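Local coordinates for metallo-beta-lactamase family protein (Staphylococcus aureus, PDB 3R2U) that binds iron in a metallo-beta-lactamase domain followed by a rhodanese-like region, consistent with a persulfide dioxygenase-like enzyme, though it is classed as a hydrolase, at residues A[51-63]-A[82-96]. Sequence-based numbering, arbitrary orientation. Where two conformers were deposited one is given.
Sequences MIIDPIRDLSSYI and HADFASGIRDVAIKL
Gly88, at the N-cap of helix 89-96, packs against the loop after strand 49-53 of the metallo-beta-lactamase fold, its CA 3.8 Å from Arg57 CA. Gly88 N donates to Pro55 O at 2.9 Å, nearly straight (168°) but from above the carbonyl plane, while Gly88 CA makes a CA-H...O contact with Ile56 O; the backbones meet directly here, with no side chain of Gly88 between them. On the next turns the tight part is apolar. Val92 CG2 lies 3.7 Å from Leu59 CD2 and also meets Pro55 CG and Ile52 CD1; CG2 sits beside the Val92 backbone N and CG1 anti to it (chi1 169°), which turns CG2 to this group. Further along, Leu59 CD1 and Leu96 CD1 meet tip to tip, and Ala76 and Ile73 of strand 72-77 pack against Val92 and Leu96, so the helix lies against the sheet here.

The other flank is looser and bridged by water. Arg57 and Asp91 do not touch through their charges: one water joins Arg57 NE to Asp91 OD1, and another bridges Arg57 O, Asp91 OD2 and Lys95 NZ, which also bonds to Thr288 of the second subunit. Asp91 OD2 also accepts from Tyr284 N, and the Arg57 guanidinium is taken by Asp361 in a salt bridge; its aliphatic CD lies 3.6 Å from Ala86 CB.

Toward the iron, Phe85 CE1 lies over one face of the His82 ring, and the edge of the Phe85 ring meets Pro55 O. The side chain of His82 is about 4 Å from the iron (III) ion, which His80, His143 and Asp169 bind. Asp54, also held by Thr79 N, fixes the rotation of the imidazole: His82 NE2 donates in its ring plane to Asp54 OD1 at 3.1 Å, reaching that oxygen from above a carboxylate turned 86° to the ring.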
loop_
_atom_site.group_PDB
_atom_site.type_symbol
_atom_site.label_atom_id
_atom_site.label_comp_id
_atom_site.label_asym_id
_atom_site.label_seq_id
_atom_site.Cartn_x
_atom_site.Cartn_y
_atom_site.Cartn_z
ATOM N N MET A 51 19.452 19.739 -4.432
ATOM C CA MET A 51 19.430 19.619 -5.874
ATOM C C MET A 51 19.137 18.208 -6.351
ATOM O O MET A 51 19.660 17.242 -5.788
ATOM C CB MET A 51 20.797 20.009 -6.453
ATOM C CG MET A 51 20.898 19.772 -7.969
ATOM S SD MET A 51 22.507 20.085 -8.696
ATOM C CE MET A 51 22.446 21.857 -8.979
ATOM N N ILE A 52 18.308 18.093 -7.396
ATOM C CA ILE A 52 18.072 16.800 -8.049
ATOM C C ILE A 52 18.924 16.757 -9.315
ATOM O O ILE A 52 18.867 17.679 -10.132
ATOM C CB ILE A 52 16.633 16.596 -8.518
ATOM C CG1 ILE A 52 15.620 16.792 -7.390
ATOM C CG2 ILE A 52 16.484 15.191 -9.095
ATOM C CD1 ILE A 52 14.177 16.906 -7.897
ATOM N N ILE A 53 19.690 15.682 -9.490
ATOM C CA ILE A 53 20.475 15.474 -10.710
ATOM C C ILE A 53 19.795 14.388 -11.562
ATOM O O ILE A 53 19.479 13.296 -11.063
ATOM C CB ILE A 53 21.917 15.097 -10.389
ATOM C CG1 ILE A 53 22.592 16.293 -9.697
ATOM C CG2 ILE A 53 22.654 14.722 -11.672
ATOM C CD1 ILE A 53 23.928 15.996 -9.189
ATOM N N ASP A 54 19.581 14.708 -12.839
ATOM C CA ASP A 54 18.888 13.864 -13.800
ATOM C C ASP A 54 17.488 13.417 -13.333
ATOM O O ASP A 54 17.169 12.243 -13.326
ATOM C CB ASP A 54 19.773 12.674 -14.249
ATOM C CG ASP A 54 20.916 13.104 -15.200
ATOM O OD1 ASP A 54 20.822 14.224 -15.772
ATOM O OD2 ASP A 54 21.878 12.299 -15.419
ATOM N N PRO A 55 16.628 14.375 -12.987
ATOM C CA PRO A 55 15.312 13.994 -12.519
ATOM C C PRO A 55 14.419 13.348 -13.552
ATOM O O PRO A 55 14.466 13.701 -14.720
ATOM C CB PRO A 55 14.685 15.330 -12.139
ATOM C CG PRO A 55 15.396 16.335 -13.008
ATOM C CD PRO A 55 16.794 15.835 -13.027
ATOM N N ILE A 56 13.608 12.397 -13.085
ATOM C CA ILE A 56 12.584 11.774 -13.890
ATOM C C ILE A 56 11.375 12.726 -13.805
ATOM O O ILE A 56 11.440 13.736 -13.096
ATOM C CB ILE A 56 12.247 10.347 -13.411
ATOM C CG1 ILE A 56 11.750 10.329 -11.956
ATOM C CG2 ILE A 56 13.489 9.466 -13.535
ATOM C CD1 ILE A 56 11.127 8.991 -11.544
ATOM N N ARG A 57 10.290 12.409 -14.513
ATOM C CA ARG A 57 9.108 13.288 -14.555
ATOM C C ARG A 57 8.281 13.323 -13.275
ATOM O O ARG A 57 7.670 14.348 -12.948
ATOM C CB ARG A 57 8.175 12.883 -15.700
ATOM C CG ARG A 57 8.634 13.268 -17.038
ATOM C CD ARG A 57 7.648 12.768 -18.066
ATOM N NE ARG A 57 6.469 13.611 -18.227
ATOM C CZ ARG A 57 5.309 13.192 -18.730
ATOM N NH1 ARG A 57 5.124 11.901 -19.036
ATOM N NH2 ARG A 57 4.318 14.050 -18.902
ATOM N N ASP A 58 8.202 12.177 -12.602
ATOM C CA ASP A 58 7.480 12.077 -11.341
ATOM C C ASP A 58 8.457 12.505 -10.260
ATOM O O ASP A 58 9.462 11.830 -10.017
ATOM C CB ASP A 58 6.995 10.656 -11.147
ATOM C CG ASP A 58 6.393 10.418 -9.803
ATOM O OD1 ASP A 58 6.336 11.344 -8.976
ATOM O OD2 ASP A 58 6.006 9.260 -9.566
ATOM N N LEU A 59 8.179 13.633 -9.617
ATOM C CA LEU A 59 9.116 14.200 -8.642
ATOM C C LEU A 59 8.855 13.768 -7.199
ATOM O O LEU A 59 9.600 14.147 -6.308
ATOM C CB LEU A 59 9.044 15.732 -8.704
ATOM C CG LEU A 59 9.319 16.415 -10.055
ATOM C CD1 LEU A 59 9.268 17.954 -9.903
ATOM C CD2 LEU A 59 10.655 15.989 -10.629
ATOM N N SER A 60 7.816 12.974 -6.982
ATOM C CA SER A 60 7.381 12.608 -5.631
ATOM C C SER A 60 8.429 11.975 -4.716
ATOM O O SER A 60 8.479 12.305 -3.532
ATOM C CB SER A 60 6.122 11.731 -5.677
ATOM O OG SER A 60 6.355 10.502 -6.322
ATOM N N SER A 61 9.254 11.079 -5.257
ATOM C CA SER A 61 10.271 10.414 -4.455
ATOM C C SER A 61 11.297 11.396 -3.935
ATOM O O SER A 61 11.651 11.355 -2.758
ATOM C CB SER A 61 10.958 9.298 -5.237
ATOM O OG SER A 61 10.140 8.146 -5.283
ATOM N N TYR A 62 11.758 12.295 -4.797
ATOM C CA TYR A 62 12.738 13.282 -4.383
ATOM C C TYR A 62 12.124 14.180 -3.299
ATOM O O TYR A 62 12.752 14.461 -2.272
ATOM C CB TYR A 62 13.205 14.147 -5.554
ATOM C CG TYR A 62 13.582 13.403 -6.810
ATOM C CD1 TYR A 62 14.679 12.544 -6.843
ATOM C CD2 TYR A 62 12.874 13.608 -7.993
ATOM C CE1 TYR A 62 15.032 11.886 -8.001
ATOM C CE2 TYR A 62 13.208 12.960 -9.148
ATOM C CZ TYR A 62 14.296 12.113 -9.168
ATOM O OH TYR A 62 14.613 11.470 -10.332
ATOM N N ILE A 63 10.888 14.613 -3.542
ATOM C CA ILE A 63 10.154 15.474 -2.617
ATOM C C ILE A 63 9.983 14.829 -1.230
ATOM O O ILE A 63 10.249 15.480 -0.219
ATOM C CB ILE A 63 8.766 15.865 -3.198
ATOM C CG1 ILE A 63 8.946 16.812 -4.388
ATOM C CG2 ILE A 63 7.888 16.503 -2.124
ATOM C CD1 ILE A 63 7.673 17.072 -5.188
ATOM N N HIS A 82 18.746 13.423 -22.761
ATOM C CA HIS A 82 18.555 11.982 -22.647
ATOM C C HIS A 82 17.811 11.339 -23.780
ATOM O O HIS A 82 16.914 11.933 -24.366
ATOM C CB HIS A 82 17.878 11.651 -21.321
ATOM C CG HIS A 82 18.684 12.066 -20.143
ATOM N ND1 HIS A 82 19.856 11.435 -19.798
ATOM C CD2 HIS A 82 18.510 13.063 -19.244
ATOM C CE1 HIS A 82 20.359 12.016 -18.723
ATOM N NE2 HIS A 82 19.567 13.011 -18.374
ATOM N N ALA A 83 18.218 10.110 -24.088
ATOM C CA ALA A 83 17.617 9.322 -25.154
ATOM C C ALA A 83 16.817 8.153 -24.611
ATOM O O ALA A 83 16.133 7.477 -25.370
ATOM C CB ALA A 83 18.716 8.782 -26.076
ATOM N N ASP A 84 16.857 7.936 -23.309
ATOM C CA ASP A 84 16.265 6.725 -22.749
ATOM C C ASP A 84 15.267 6.896 -21.606
ATOM O O ASP A 84 14.832 5.910 -21.017
ATOM C CB ASP A 84 17.380 5.726 -22.396
ATOM C CG ASP A 84 18.546 6.393 -21.731
ATOM O OD1 ASP A 84 18.385 7.523 -21.232
ATOM O OD2 ASP A 84 19.630 5.792 -21.705
ATOM N N PHE A 85 14.885 8.139 -21.324
ATOM C CA PHE A 85 13.781 8.410 -20.392
ATOM C C PHE A 85 13.419 9.866 -20.584
ATOM O O PHE A 85 14.176 10.610 -21.190
ATOM C CB PHE A 85 14.104 8.094 -18.918
ATOM C CG PHE A 85 15.048 9.059 -18.285
ATOM C CD1 PHE A 85 16.415 8.947 -18.496
ATOM C CD2 PHE A 85 14.576 10.096 -17.492
ATOM C CE1 PHE A 85 17.300 9.853 -17.926
ATOM C CE2 PHE A 85 15.454 11.002 -16.903
ATOM C CZ PHE A 85 16.824 10.882 -17.122
ATOM N N ALA A 86 12.257 10.251 -20.071
ATOM C CA ALA A 86 11.756 11.595 -20.221
ATOM C C ALA A 86 12.222 12.433 -19.055
ATOM O O ALA A 86 11.980 12.093 -17.906
ATOM C CB ALA A 86 10.234 11.580 -20.320
ATOM N N SER A 87 12.920 13.526 -19.357
ATOM C CA SER A 87 13.433 14.413 -18.322
ATOM C C SER A 87 12.353 15.142 -17.540
ATOM O O SER A 87 11.406 15.675 -18.118
ATOM C CB SER A 87 14.304 15.485 -18.963
ATOM O OG SER A 87 14.660 16.483 -18.020
ATOM N N GLY A 88 12.530 15.207 -16.225
ATOM C CA GLY A 88 11.633 15.998 -15.386
ATOM C C GLY A 88 12.180 17.408 -15.115
ATOM O O GLY A 88 11.605 18.152 -14.334
ATOM N N ILE A 89 13.242 17.821 -15.814
ATOM C CA ILE A 89 13.892 19.102 -15.489
ATOM C C ILE A 89 12.986 20.322 -15.686
ATOM O O ILE A 89 13.021 21.246 -14.869
ATOM C CB ILE A 89 15.265 19.298 -16.211
ATOM C CG1 ILE A 89 16.116 20.363 -15.503
ATOM C CG2 ILE A 89 15.084 19.684 -17.672
ATOM C CD1 ILE A 89 17.069 19.842 -14.527
ATOM N N ARG A 90 12.199 20.342 -16.757
ATOM C CA ARG A 90 11.281 21.441 -16.981
ATOM C C ARG A 90 10.176 21.424 -15.912
ATOM O O ARG A 90 9.729 22.474 -15.460
ATOM C CB ARG A 90 10.687 21.382 -18.390
ATOM C CG ARG A 90 11.707 21.676 -19.517
ATOM C CD ARG A 90 11.033 21.564 -20.870
ATOM N NE ARG A 90 11.960 21.711 -21.991
ATOM C CZ ARG A 90 12.774 20.753 -22.436
ATOM N NH1 ARG A 90 13.562 20.992 -23.471
ATOM N NH2 ARG A 90 12.815 19.564 -21.846
ATOM N N ASP A 91 9.746 20.231 -15.509
ATOM C CA ASP A 91 8.724 20.093 -14.457
ATOM C C ASP A 91 9.260 20.680 -13.150
ATOM O O ASP A 91 8.512 21.316 -12.389
ATOM C CB ASP A 91 8.316 18.621 -14.228
ATOM C CG ASP A 91 7.406 18.068 -15.327
ATOM O OD1 ASP A 91 7.761 18.135 -16.538
ATOM O OD2 ASP A 91 6.322 17.524 -14.948
ATOM N N VAL A 92 10.551 20.462 -12.884
ATOM C CA VAL A 92 11.163 21.003 -11.666
ATOM C C VAL A 92 11.107 22.542 -11.654
ATOM O O VAL A 92 10.699 23.145 -10.671
ATOM C CB VAL A 92 12.618 20.538 -11.490
ATOM C CG1 VAL A 92 13.313 21.337 -10.376
ATOM C CG2 VAL A 92 12.646 19.058 -11.210
ATOM N N ALA A 93 11.506 23.156 -12.760
ATOM C CA ALA A 93 11.517 24.599 -12.900
ATOM C C ALA A 93 10.104 25.175 -12.772
ATOM O O ALA A 93 9.883 26.174 -12.086
ATOM C CB ALA A 93 12.123 24.985 -14.280
ATOM N N ILE A 94 9.145 24.532 -13.431
ATOM C CA ILE A 94 7.764 25.017 -13.430
ATOM C C ILE A 94 6.973 24.705 -12.138
ATOM O O ILE A 94 6.329 25.588 -11.580
ATOM C CB ILE A 94 6.993 24.485 -14.657
ATOM C CG1 ILE A 94 7.631 25.038 -15.949
ATOM C CG2 ILE A 94 5.500 24.885 -14.569
ATOM C CD1 ILE A 94 7.067 24.422 -17.226
ATOM N N LYS A 95 7.049 23.477 -11.640
ATOM C CA LYS A 95 6.234 23.116 -10.468
ATOM C C LYS A 95 6.848 23.558 -9.171
ATOM O O LYS A 95 6.123 23.920 -8.249
ATOM C CB LYS A 95 5.978 21.599 -10.413
ATOM C CG LYS A 95 5.117 21.046 -11.551
ATOM C CD LYS A 95 4.807 19.580 -11.320
ATOM C CE LYS A 95 3.931 18.960 -12.394
ATOM N NZ LYS A 95 3.639 17.533 -12.023
ATOM N N LEU A 96 8.183 23.514 -9.087
ATOM C CA LEU A 96 8.871 23.838 -7.850
ATOM C C LEU A 96 9.545 25.224 -7.852
ATOM O O LEU A 96 10.132 25.621 -6.843
ATOM C CB LEU A 96 9.902 22.743 -7.528
ATOM C CG LEU A 96 9.395 21.301 -7.467
ATOM C CD1 LEU A 96 10.518 20.371 -6.999
ATOM C CD2 LEU A 96 8.184 21.155 -6.545
HETATM O O HOH W 1 10.801 10.184 -16.507
HETATM O O HOH W 2 7.068 16.466 -18.473
HETATM O O HOH W 3 6.204 16.430 -12.246
#